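Local coordinates for protein succinate dehydrogenase subunit A (Mycolicibacterium smegmatis, PDB 7D6V) that probably oxidises succinate with an FAD cofactor, as the flavoprotein subunit of a succinate dehydrogenase that feeds electrons into the respiratory chain, at residues L240-F248 with G416-L424; G497-I505 with G562-P570. All blocks are in the same frame, centred on the assembly; numbering follows the deposited sequence.

Interaction 1 of 2, residues L240-F248 with G416-L424; sequences LINMEFIQF and GGMHGSNRL. With FAD (flavin-adenine dinucleotide), chain D.
Beside the FAD pocket, Q247 at the start of strand 246-253 and F245 just before it pack against S421, N422 and R423, in the loop between strand 415-416 and helix 427-448. The amide carbon CD of Q247 lies 3.8 Å from CG of R423, the two side chains crossing at about a right angle. Q247 gets there with CG anti to its backbone N (chi1 -165°) and the chain extended beyond. R423 bends at chi3 and carries its guanidinium edge to the isoalloxazine: NH2 is 2.9 Å from FAD O2 and 3.0 Å from FAD N1, and a hydrogen bond to S428 OG holds NH2. A positive group beside N1 and O2 would be expected to stabilise negative charge on the reduced flavin. The other half of the contact is a type I beta turn, N242 to F245, joining two strands that both pair with strand 383-395. It places the F245 ring between E244 CG over one face and the carbonyl O of G420, 3.6 Å above the other, toward the rim. S421 CA makes an off-centre CH-pi contact, 4.2 Å from the ring centroid. Farther back, I241 CD1 lies 3.6 Å from G416 C.

Interaction 2 of 2, residues G497-I505 with G562-P570; sequences GIIRKEAEI and GGHTRDDYP
R500 and R566 pair as a short parallel bridge, and two backbone hydrogen bonds carry it. R500 N donates to T565 O over 3.0 Å and D567 N to R500 O over 2.9 Å, the alternation expected of a parallel pair. The polar ends of side chains add a second layer. The R500 guanidinium offers NH1 edge-on to the ring edge of H564, 2.9 Å from ND1, but the bond is bent and weak, the two planes standing 62° apart; H564 NE2 is held by R557 O. Within its own segment R566 forms a salt bridge, NE to the syn lone pair of D568 OD1 at 3.0 Å, in the guanidinium plane. The other oxygen, OD2, lies 3.5 Å from CB of E502. Van der Waals contact accounts for much of the rest: T565 sets CB 3.3 Å from the carbonyl O of I498, I499 CG2, anti to its backbone N, touches CB of D567 at 3.7 Å, and R566 CD rests on R500 CB at 3.8 Å. K501, the N-cap of helix 502-518, runs alongside D567, their charged atoms beyond salt-bridge range. Helix 322-334 packs on I499 and T565, whereas helix 532-556 meets R500, E502 and I505 and takes R566 NH2 at the carbonyl of L555.

How the interactions relate
The two interactions form a worked example of two sequence-family regions joined by direct contact, their centres about 15 Å apart. Interaction 1 closes before interaction 2 opens along the chain, so they stand in series. The first belongs to the FAD-binding region, around strands that pair with 383-395; the second belongs to the C-terminal region of the fumarate reductase flavoprotein family, on a separate two-strand parallel sheet. They meet nonetheless: S421 O and G563 N probably share a hydrogen bond, as do E244 O and R500 NH1, and F248 packs against I498. The C-terminal region thus abuts both the turn N242-F245 and the loop that carries R423 to the flavin.

Interaction 1 of 2, residues L240-F248 with G416-L424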
loop_
_atom_site.group_PDB
_atom_site.type_symbol
_atom_site.label_atom_id
_atom_site.label_comp_id
_atom_site.label_asym_id
_atom_site.label_seq_id
_atom_site.Cartn_x
_atom_site.Cartn_y
_atom_site.Cartn_z
ATOM N N LEU A 240 15.254 22.208 -19.905
ATOM C CA LEU A 240 14.580 22.190 -18.617
ATOM C C LEU A 240 14.180 23.610 -18.243
ATOM O O LEU A 240 14.883 24.571 -18.565
ATOM C CB LEU A 240 15.482 21.590 -17.533
ATOM C CG LEU A 240 15.354 20.103 -17.192
ATOM C CD1 LEU A 240 15.437 19.237 -18.426
ATOM C CD2 LEU A 240 16.441 19.715 -16.213
ATOM N N ILE A 241 13.039 23.740 -17.570
ATOM C CA ILE A 241 12.536 25.037 -17.142
ATOM C C ILE A 241 12.170 24.967 -15.668
ATOM O O ILE A 241 11.874 23.901 -15.128
ATOM C CB ILE A 241 11.313 25.503 -17.961
ATOM C CG1 ILE A 241 10.202 24.456 -17.913
ATOM C CG2 ILE A 241 11.700 25.775 -19.388
ATOM C CD1 ILE A 241 8.860 24.986 -18.343
ATOM N N ASN A 242 12.195 26.133 -15.023
ATOM C CA ASN A 242 11.700 26.310 -13.658
ATOM C C ASN A 242 12.378 25.370 -12.668
ATOM O O ASN A 242 11.755 24.915 -11.709
ATOM C CB ASN A 242 10.182 26.130 -13.596
ATOM C CG ASN A 242 9.442 27.173 -14.393
ATOM O OD1 ASN A 242 10.002 28.204 -14.757
ATOM N ND2 ASN A 242 8.177 26.910 -14.676
ATOM N N MET A 243 13.662 25.082 -12.875
ATOM C CA MET A 243 14.351 24.145 -11.998
ATOM C C MET A 243 14.646 24.730 -10.625
ATOM O O MET A 243 14.989 23.975 -9.711
ATOM C CB MET A 243 15.647 23.668 -12.651
ATOM C CG MET A 243 15.439 22.648 -13.756
ATOM S SD MET A 243 14.110 21.481 -13.407
ATOM C CE MET A 243 14.963 20.271 -12.407
ATOM N N GLU A 244 14.515 26.043 -10.457
ATOM C CA GLU A 244 14.700 26.687 -9.164
ATOM C C GLU A 244 13.453 26.641 -8.297
ATOM O O GLU A 244 13.489 27.122 -7.162
ATOM C CB GLU A 244 15.129 28.143 -9.359
ATOM C CG GLU A 244 14.058 29.034 -9.962
ATOM C CD GLU A 244 14.049 29.011 -11.479
ATOM O OE1 GLU A 244 14.210 27.925 -12.069
ATOM O OE2 GLU A 244 13.879 30.086 -12.086
ATOM N N PHE A 245 12.359 26.080 -8.796
ATOM C CA PHE A 245 11.089 26.060 -8.082
ATOM C C PHE A 245 10.881 24.662 -7.518
ATOM O O PHE A 245 10.453 23.747 -8.225
ATOM C CB PHE A 245 9.954 26.485 -9.003
ATOM C CG PHE A 245 9.983 27.940 -9.339
ATOM C CD1 PHE A 245 10.353 28.365 -10.597
ATOM C CD2 PHE A 245 9.660 28.884 -8.387
ATOM C CE1 PHE A 245 10.395 29.701 -10.900
ATOM C CE2 PHE A 245 9.695 30.222 -8.686
ATOM C CZ PHE A 245 10.062 30.632 -9.943
ATOM N N ILE A 246 11.186 24.507 -6.236
ATOM C CA ILE A 246 11.066 23.241 -5.529
ATOM C C ILE A 246 10.195 23.474 -4.308
ATOM O O ILE A 246 10.395 24.449 -3.576
ATOM C CB ILE A 246 12.444 22.684 -5.126
ATOM C CG1 ILE A 246 13.227 22.260 -6.366
ATOM C CG2 ILE A 246 12.293 21.522 -4.166
ATOM C CD1 ILE A 246 14.639 21.850 -6.076
ATOM N N GLN A 247 9.224 22.595 -4.098
ATOM C CA GLN A 247 8.374 22.689 -2.923
ATOM C C GLN A 247 9.109 22.126 -1.716
ATOM O O GLN A 247 9.596 20.991 -1.744
ATOM C CB GLN A 247 7.058 21.955 -3.149
ATOM C CG GLN A 247 5.997 22.301 -2.126
ATOM C CD GLN A 247 4.599 22.137 -2.663
ATOM O OE1 GLN A 247 4.122 22.955 -3.446
ATOM N NE2 GLN A 247 3.938 21.063 -2.258
ATOM N N PHE A 248 9.215 22.935 -0.671
ATOM C CA PHE A 248 9.744 22.507 0.612
ATOM C C PHE A 248 8.655 22.659 1.658
ATOM O O PHE A 248 8.025 23.717 1.752
ATOM C CB PHE A 248 10.958 23.334 1.027
ATOM C CG PHE A 248 12.162 23.151 0.156
ATOM C CD1 PHE A 248 12.440 24.052 -0.854
ATOM C CD2 PHE A 248 13.039 22.107 0.374
ATOM C CE1 PHE A 248 13.553 23.897 -1.647
ATOM C CE2 PHE A 248 14.155 21.949 -0.417
ATOM C CZ PHE A 248 14.413 22.845 -1.427
ATOM N N GLY A 416 7.642 20.123 -16.915
ATOM C CA GLY A 416 7.650 21.459 -16.356
ATOM C C GLY A 416 6.697 22.373 -17.096
ATOM O O GLY A 416 6.480 22.240 -18.299
ATOM N N GLY A 417 6.119 23.309 -16.348
ATOM C CA GLY A 417 5.290 24.333 -16.952
ATOM C C GLY A 417 3.914 24.513 -16.347
ATOM O O GLY A 417 3.436 25.644 -16.235
ATOM N N MET A 418 3.265 23.417 -15.949
ATOM C CA MET A 418 1.920 23.525 -15.393
ATOM C C MET A 418 1.895 24.357 -14.120
ATOM O O MET A 418 1.205 25.378 -14.047
ATOM C CB MET A 418 1.341 22.143 -15.116
ATOM C CG MET A 418 -0.060 22.270 -14.600
ATOM S SD MET A 418 -0.967 20.767 -14.282
ATOM C CE MET A 418 -2.426 21.532 -13.605
ATOM N N HIS A 419 2.621 23.925 -13.098
ATOM C CA HIS A 419 2.720 24.669 -11.853
ATOM C C HIS A 419 3.897 25.627 -11.970
ATOM O O HIS A 419 5.048 25.190 -12.083
ATOM C CB HIS A 419 2.901 23.714 -10.675
ATOM C CG HIS A 419 2.150 22.428 -10.821
ATOM N ND1 HIS A 419 2.727 21.284 -11.329
ATOM C CD2 HIS A 419 0.872 22.099 -10.516
ATOM C CE1 HIS A 419 1.837 20.309 -11.338
ATOM N NE2 HIS A 419 0.704 20.777 -10.847
ATOM N N GLY A 420 3.613 26.923 -11.972
ATOM C CA GLY A 420 4.665 27.890 -12.203
ATOM C C GLY A 420 5.635 28.004 -11.049
ATOM O O GLY A 420 6.798 27.607 -11.158
ATOM N N SER A 421 5.157 28.534 -9.929
ATOM C CA SER A 421 5.973 28.707 -8.742
ATOM C C SER A 421 5.532 27.842 -7.580
ATOM O O SER A 421 6.266 27.745 -6.592
ATOM C CB SER A 421 5.955 30.173 -8.294
ATOM O OG SER A 421 6.610 30.982 -9.244
ATOM N N ASN A 422 4.361 27.222 -7.664
ATOM C CA ASN A 422 3.776 26.497 -6.551
ATOM C C ASN A 422 2.628 25.658 -7.080
ATOM O O ASN A 422 1.890 26.097 -7.962
ATOM C CB ASN A 422 3.283 27.457 -5.461
ATOM C CG ASN A 422 2.925 26.744 -4.178
ATOM O OD1 ASN A 422 3.711 25.962 -3.647
ATOM N ND2 ASN A 422 1.732 27.014 -3.669
ATOM N N ARG A 423 2.497 24.454 -6.549
ATOM C CA ARG A 423 1.444 23.529 -6.925
ATOM C C ARG A 423 0.306 23.541 -5.911
ATOM O O ARG A 423 0.518 23.690 -4.705
ATOM C CB ARG A 423 2.004 22.114 -7.054
ATOM C CG ARG A 423 2.504 21.587 -5.733
ATOM C CD ARG A 423 3.086 20.212 -5.835
ATOM N NE ARG A 423 2.058 19.248 -6.171
ATOM C CZ ARG A 423 1.275 18.679 -5.263
ATOM N NH1 ARG A 423 1.421 18.974 -3.980
ATOM N NH2 ARG A 423 0.352 17.815 -5.639
ATOM N N LEU A 424 -0.911 23.407 -6.425
ATOM C CA LEU A 424 -2.067 23.139 -5.585
ATOM C C LEU A 424 -2.091 21.665 -5.216
ATOM O O LEU A 424 -1.735 20.805 -6.024
ATOM C CB LEU A 424 -3.363 23.507 -6.307
ATOM C CG LEU A 424 -3.893 24.937 -6.253
ATOM C CD1 LEU A 424 -2.913 25.889 -6.875
ATOM C CD2 LEU A 424 -5.220 25.022 -6.973
HETATM P PA FAD D . 6.062 8.272 -10.355
HETATM O O1A FAD D . 4.874 7.395 -10.493
HETATM O O2A FAD D . 6.413 8.816 -9.024
HETATM O O5B FAD D . 7.325 7.426 -10.841
HETATM C C5B FAD D . 7.912 7.551 -12.123
HETATM C C4B FAD D . 8.272 6.177 -12.662
HETATM O O4B FAD D . 9.423 6.258 -13.495
HETATM C C3B FAD D . 8.617 5.163 -11.598
HETATM O O3B FAD D . 7.977 3.947 -11.955
HETATM C C2B FAD D . 10.105 4.968 -11.727
HETATM O O2B FAD D . 10.524 3.662 -11.350
HETATM C C1B FAD D . 10.314 5.195 -13.195
HETATM N N9A FAD D . 11.704 5.581 -13.483
HETATM C C8A FAD D . 12.361 6.623 -12.976
HETATM N N7A FAD D . 13.615 6.677 -13.462
HETATM C C5A FAD D . 13.770 5.645 -14.296
HETATM C C6A FAD D . 14.843 5.109 -15.146
HETATM N N6A FAD D . 16.046 5.699 -15.209
HETATM N N1A FAD D . 14.583 4.006 -15.859
HETATM C C2A FAD D . 13.395 3.398 -15.824
HETATM N N3A FAD D . 12.381 3.829 -15.077
HETATM C C4A FAD D . 12.505 4.926 -14.307
HETATM N N1 FAD D . 0.319 14.891 -5.118
HETATM C C2 FAD D . -0.982 15.180 -4.918
HETATM O O2 FAD D . -1.606 15.744 -5.821
HETATM N N3 FAD D . -1.632 14.888 -3.791
HETATM C C4 FAD D . -1.032 14.288 -2.772
HETATM O O4 FAD D . -1.657 14.025 -1.736
HETATM C C4X FAD D . 0.391 13.935 -2.897
HETATM N N5 FAD D . 1.057 13.325 -1.905
HETATM C C5X FAD D . 2.354 13.014 -2.054
HETATM C C6 FAD D . 3.026 12.381 -1.021
HETATM C C7 FAD D . 4.362 12.061 -1.163
HETATM C C7M FAD D . 5.102 11.378 -0.051
HETATM C C8 FAD D . 5.071 12.391 -2.416
HETATM C C8M FAD D . 6.521 12.042 -2.571
HETATM C C9 FAD D . 4.405 13.019 -3.453
HETATM C C9A FAD D . 3.072 13.341 -3.310
HETATM N N10 FAD D . 2.397 13.978 -4.354
HETATM C C10 FAD D . 1.047 14.283 -4.168
HETATM C "C1'" FAD D . 3.074 14.299 -5.606
HETATM C "C2'" FAD D . 2.659 13.296 -6.676
HETATM O "O2'" FAD D . 2.493 12.003 -6.100
HETATM C "C3'" FAD D . 3.698 13.158 -7.775
HETATM O "O3'" FAD D . 3.790 14.393 -8.470
HETATM C "C4'" FAD D . 3.293 12.073 -8.760
HETATM O "O4'" FAD D . 3.204 10.825 -8.089
HETATM C "C5'" FAD D . 4.284 11.925 -9.898
HETATM O "O5'" FAD D . 3.922 10.763 -10.627
HETATM P P FAD D . 4.705 10.277 -11.928
HETATM O O1P FAD D . 3.829 9.297 -12.623
HETATM O O2P FAD D . 5.192 11.460 -12.687
HETATM O O3P FAD D . 6.006 9.518 -11.364
#

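Interaction 2 of 2, residues G497-I505 with G562-P570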
loop_
_atom_site.group_PDB
_atom_site.type_symbol
_atom_site.label_atom_id
_atom_site.label_comp_id
_atom_site.label_asym_id
_atom_site.label_seq_id
_atom_site.Cartn_x
_atom_site.Cartn_y
_atom_site.Cartn_z
ATOM N N GLY A 497 18.134 25.553 -0.195
ATOM C CA GLY A 497 17.062 25.158 0.689
ATOM C C GLY A 497 15.835 26.016 0.464
ATOM O O GLY A 497 15.575 26.486 -0.640
ATOM N N ILE A 498 15.068 26.206 1.539
ATOM C CA ILE A 498 13.928 27.112 1.455
ATOM C C ILE A 498 14.408 28.533 1.217
ATOM O O ILE A 498 13.856 29.262 0.385
ATOM C CB ILE A 498 13.059 27.037 2.719
ATOM C CG1 ILE A 498 12.466 25.650 2.886
ATOM C CG2 ILE A 498 11.918 28.020 2.600
ATOM C CD1 ILE A 498 11.816 25.426 4.217
ATOM N N ILE A 499 15.444 28.945 1.934
ATOM C CA ILE A 499 15.976 30.297 1.852
ATOM C C ILE A 499 17.308 30.221 1.128
ATOM O O ILE A 499 18.209 29.487 1.546
ATOM C CB ILE A 499 16.132 30.934 3.240
ATOM C CG1 ILE A 499 14.766 31.133 3.889
ATOM C CG2 ILE A 499 16.846 32.263 3.136
ATOM C CD1 ILE A 499 14.290 29.965 4.705
ATOM N N ARG A 500 17.428 30.973 0.041
ATOM C CA ARG A 500 18.634 30.997 -0.768
ATOM C C ARG A 500 19.342 32.331 -0.586
ATOM O O ARG A 500 18.700 33.380 -0.504
ATOM C CB ARG A 500 18.317 30.783 -2.252
ATOM C CG ARG A 500 18.131 29.334 -2.683
ATOM C CD ARG A 500 16.728 28.848 -2.405
ATOM N NE ARG A 500 16.508 27.477 -2.855
ATOM C CZ ARG A 500 16.020 27.144 -4.046
ATOM N NH1 ARG A 500 15.700 28.083 -4.920
ATOM N NH2 ARG A 500 15.849 25.871 -4.362
ATOM N N LYS A 501 20.666 32.279 -0.515
ATOM C CA LYS A 501 21.499 33.469 -0.512
ATOM C C LYS A 501 22.523 33.342 -1.628
ATOM O O LYS A 501 22.910 32.236 -2.007
ATOM C CB LYS A 501 22.198 33.670 0.837
ATOM C CG LYS A 501 21.240 33.828 1.999
ATOM C CD LYS A 501 21.960 33.810 3.331
ATOM C CE LYS A 501 20.974 33.645 4.475
ATOM N NZ LYS A 501 20.015 32.536 4.213
ATOM N N GLU A 502 22.953 34.488 -2.157
ATOM C CA GLU A 502 23.849 34.478 -3.309
ATOM C C GLU A 502 25.162 33.777 -2.988
ATOM O O GLU A 502 25.646 32.952 -3.775
ATOM C CB GLU A 502 24.102 35.908 -3.779
ATOM C CG GLU A 502 25.055 36.017 -4.952
ATOM C CD GLU A 502 25.530 37.435 -5.179
ATOM O OE1 GLU A 502 25.384 38.265 -4.257
ATOM O OE2 GLU A 502 26.047 37.721 -6.280
ATOM N N ALA A 503 25.746 34.081 -1.826
ATOM C CA ALA A 503 27.025 33.484 -1.457
ATOM C C ALA A 503 26.901 31.979 -1.253
ATOM O O ALA A 503 27.786 31.219 -1.659
ATOM C CB ALA A 503 27.571 34.156 -0.201
ATOM N N GLU A 504 25.810 31.528 -0.632
ATOM C CA GLU A 504 25.644 30.097 -0.396
ATOM C C GLU A 504 25.413 29.339 -1.696
ATOM O O GLU A 504 25.917 28.225 -1.863
ATOM C CB GLU A 504 24.501 29.851 0.584
ATOM C CG GLU A 504 24.654 30.579 1.904
ATOM C CD GLU A 504 23.484 30.341 2.833
ATOM O OE1 GLU A 504 22.492 29.726 2.392
ATOM O OE2 GLU A 504 23.554 30.770 4.004
ATOM N N ILE A 505 24.661 29.919 -2.632
ATOM C CA ILE A 505 24.477 29.270 -3.927
ATOM C C ILE A 505 25.796 29.215 -4.687
ATOM O O ILE A 505 26.112 28.214 -5.345
ATOM C CB ILE A 505 23.387 29.987 -4.742
ATOM C CG1 ILE A 505 22.045 29.933 -4.018
ATOM C CG2 ILE A 505 23.234 29.341 -6.100
ATOM C CD1 ILE A 505 21.065 30.971 -4.505
ATOM N N GLY A 562 6.670 32.042 -4.891
ATOM C CA GLY A 562 6.256 30.678 -4.613
ATOM C C GLY A 562 7.306 29.916 -3.833
ATOM O O GLY A 562 7.713 30.313 -2.735
ATOM N N GLY A 563 7.758 28.801 -4.403
ATOM C CA GLY A 563 8.708 27.935 -3.732
ATOM C C GLY A 563 10.148 28.392 -3.766
ATOM O O GLY A 563 10.992 27.764 -3.122
ATOM N N HIS A 564 10.457 29.458 -4.499
ATOM C CA HIS A 564 11.814 29.981 -4.604
ATOM C C HIS A 564 11.897 31.270 -3.798
ATOM O O HIS A 564 11.306 32.284 -4.176
ATOM C CB HIS A 564 12.200 30.217 -6.061
ATOM C CG HIS A 564 13.432 31.048 -6.233
ATOM N ND1 HIS A 564 14.687 30.599 -5.888
ATOM C CD2 HIS A 564 13.601 32.301 -6.716
ATOM C CE1 HIS A 564 15.576 31.540 -6.150
ATOM N NE2 HIS A 564 14.943 32.581 -6.654
ATOM N N THR A 565 12.635 31.229 -2.694
ATOM C CA THR A 565 12.801 32.375 -1.814
ATOM C C THR A 565 14.261 32.798 -1.813
ATOM O O THR A 565 15.146 31.976 -1.566
ATOM C CB THR A 565 12.349 32.049 -0.389
ATOM O OG1 THR A 565 11.131 31.299 -0.434
ATOM C CG2 THR A 565 12.120 33.320 0.399
ATOM N N ARG A 566 14.505 34.072 -2.093
ATOM C CA ARG A 566 15.833 34.662 -2.007
ATOM C C ARG A 566 15.858 35.635 -0.840
ATOM O O ARG A 566 15.052 36.568 -0.789
ATOM C CB ARG A 566 16.209 35.382 -3.302
ATOM C CG ARG A 566 16.640 34.468 -4.430
ATOM C CD ARG A 566 18.066 33.980 -4.254
ATOM N NE ARG A 566 19.047 35.025 -4.521
ATOM C CZ ARG A 566 19.629 35.227 -5.698
ATOM N NH1 ARG A 566 20.511 36.203 -5.842
ATOM N NH2 ARG A 566 19.328 34.457 -6.730
ATOM N N ASP A 567 16.778 35.413 0.098
ATOM C CA ASP A 567 16.875 36.301 1.251
ATOM C C ASP A 567 17.315 37.701 0.841
ATOM O O ASP A 567 16.810 38.696 1.374
ATOM C CB ASP A 567 17.833 35.717 2.286
ATOM C CG ASP A 567 17.624 36.305 3.662
ATOM O OD1 ASP A 567 16.957 35.655 4.494
ATOM O OD2 ASP A 567 18.122 37.422 3.912
ATOM N N ASP A 568 18.249 37.801 -0.101
ATOM C CA ASP A 568 18.737 39.099 -0.546
ATOM C C ASP A 568 17.817 39.767 -1.558
ATOM O O ASP A 568 18.053 40.926 -1.914
ATOM C CB ASP A 568 20.145 38.961 -1.134
ATOM C CG ASP A 568 20.249 37.850 -2.160
ATOM O OD1 ASP A 568 19.304 37.047 -2.278
ATOM O OD2 ASP A 568 21.283 37.786 -2.853
ATOM N N TYR A 569 16.790 39.069 -2.033
ATOM C CA TYR A 569 15.738 39.652 -2.862
ATOM C C TYR A 569 14.395 39.233 -2.282
ATOM O O TYR A 569 13.707 38.361 -2.824
ATOM C CB TYR A 569 15.884 39.231 -4.324
ATOM C CG TYR A 569 17.080 39.868 -4.983
ATOM C CD1 TYR A 569 17.003 41.146 -5.512
ATOM C CD2 TYR A 569 18.295 39.205 -5.046
ATOM C CE1 TYR A 569 18.097 41.739 -6.102
ATOM C CE2 TYR A 569 19.395 39.789 -5.631
ATOM C CZ TYR A 569 19.292 41.055 -6.157
ATOM O OH TYR A 569 20.387 41.641 -6.744
ATOM N N PRO A 570 13.996 39.842 -1.163
ATOM C CA PRO A 570 12.759 39.418 -0.500
ATOM C C PRO A 570 11.512 39.878 -1.215
ATOM O O PRO A 570 10.434 39.323 -0.968
ATOM C CB PRO A 570 12.875 40.066 0.881
ATOM C CG PRO A 570 13.591 41.347 0.592
ATOM C CD PRO A 570 14.550 41.060 -0.550
#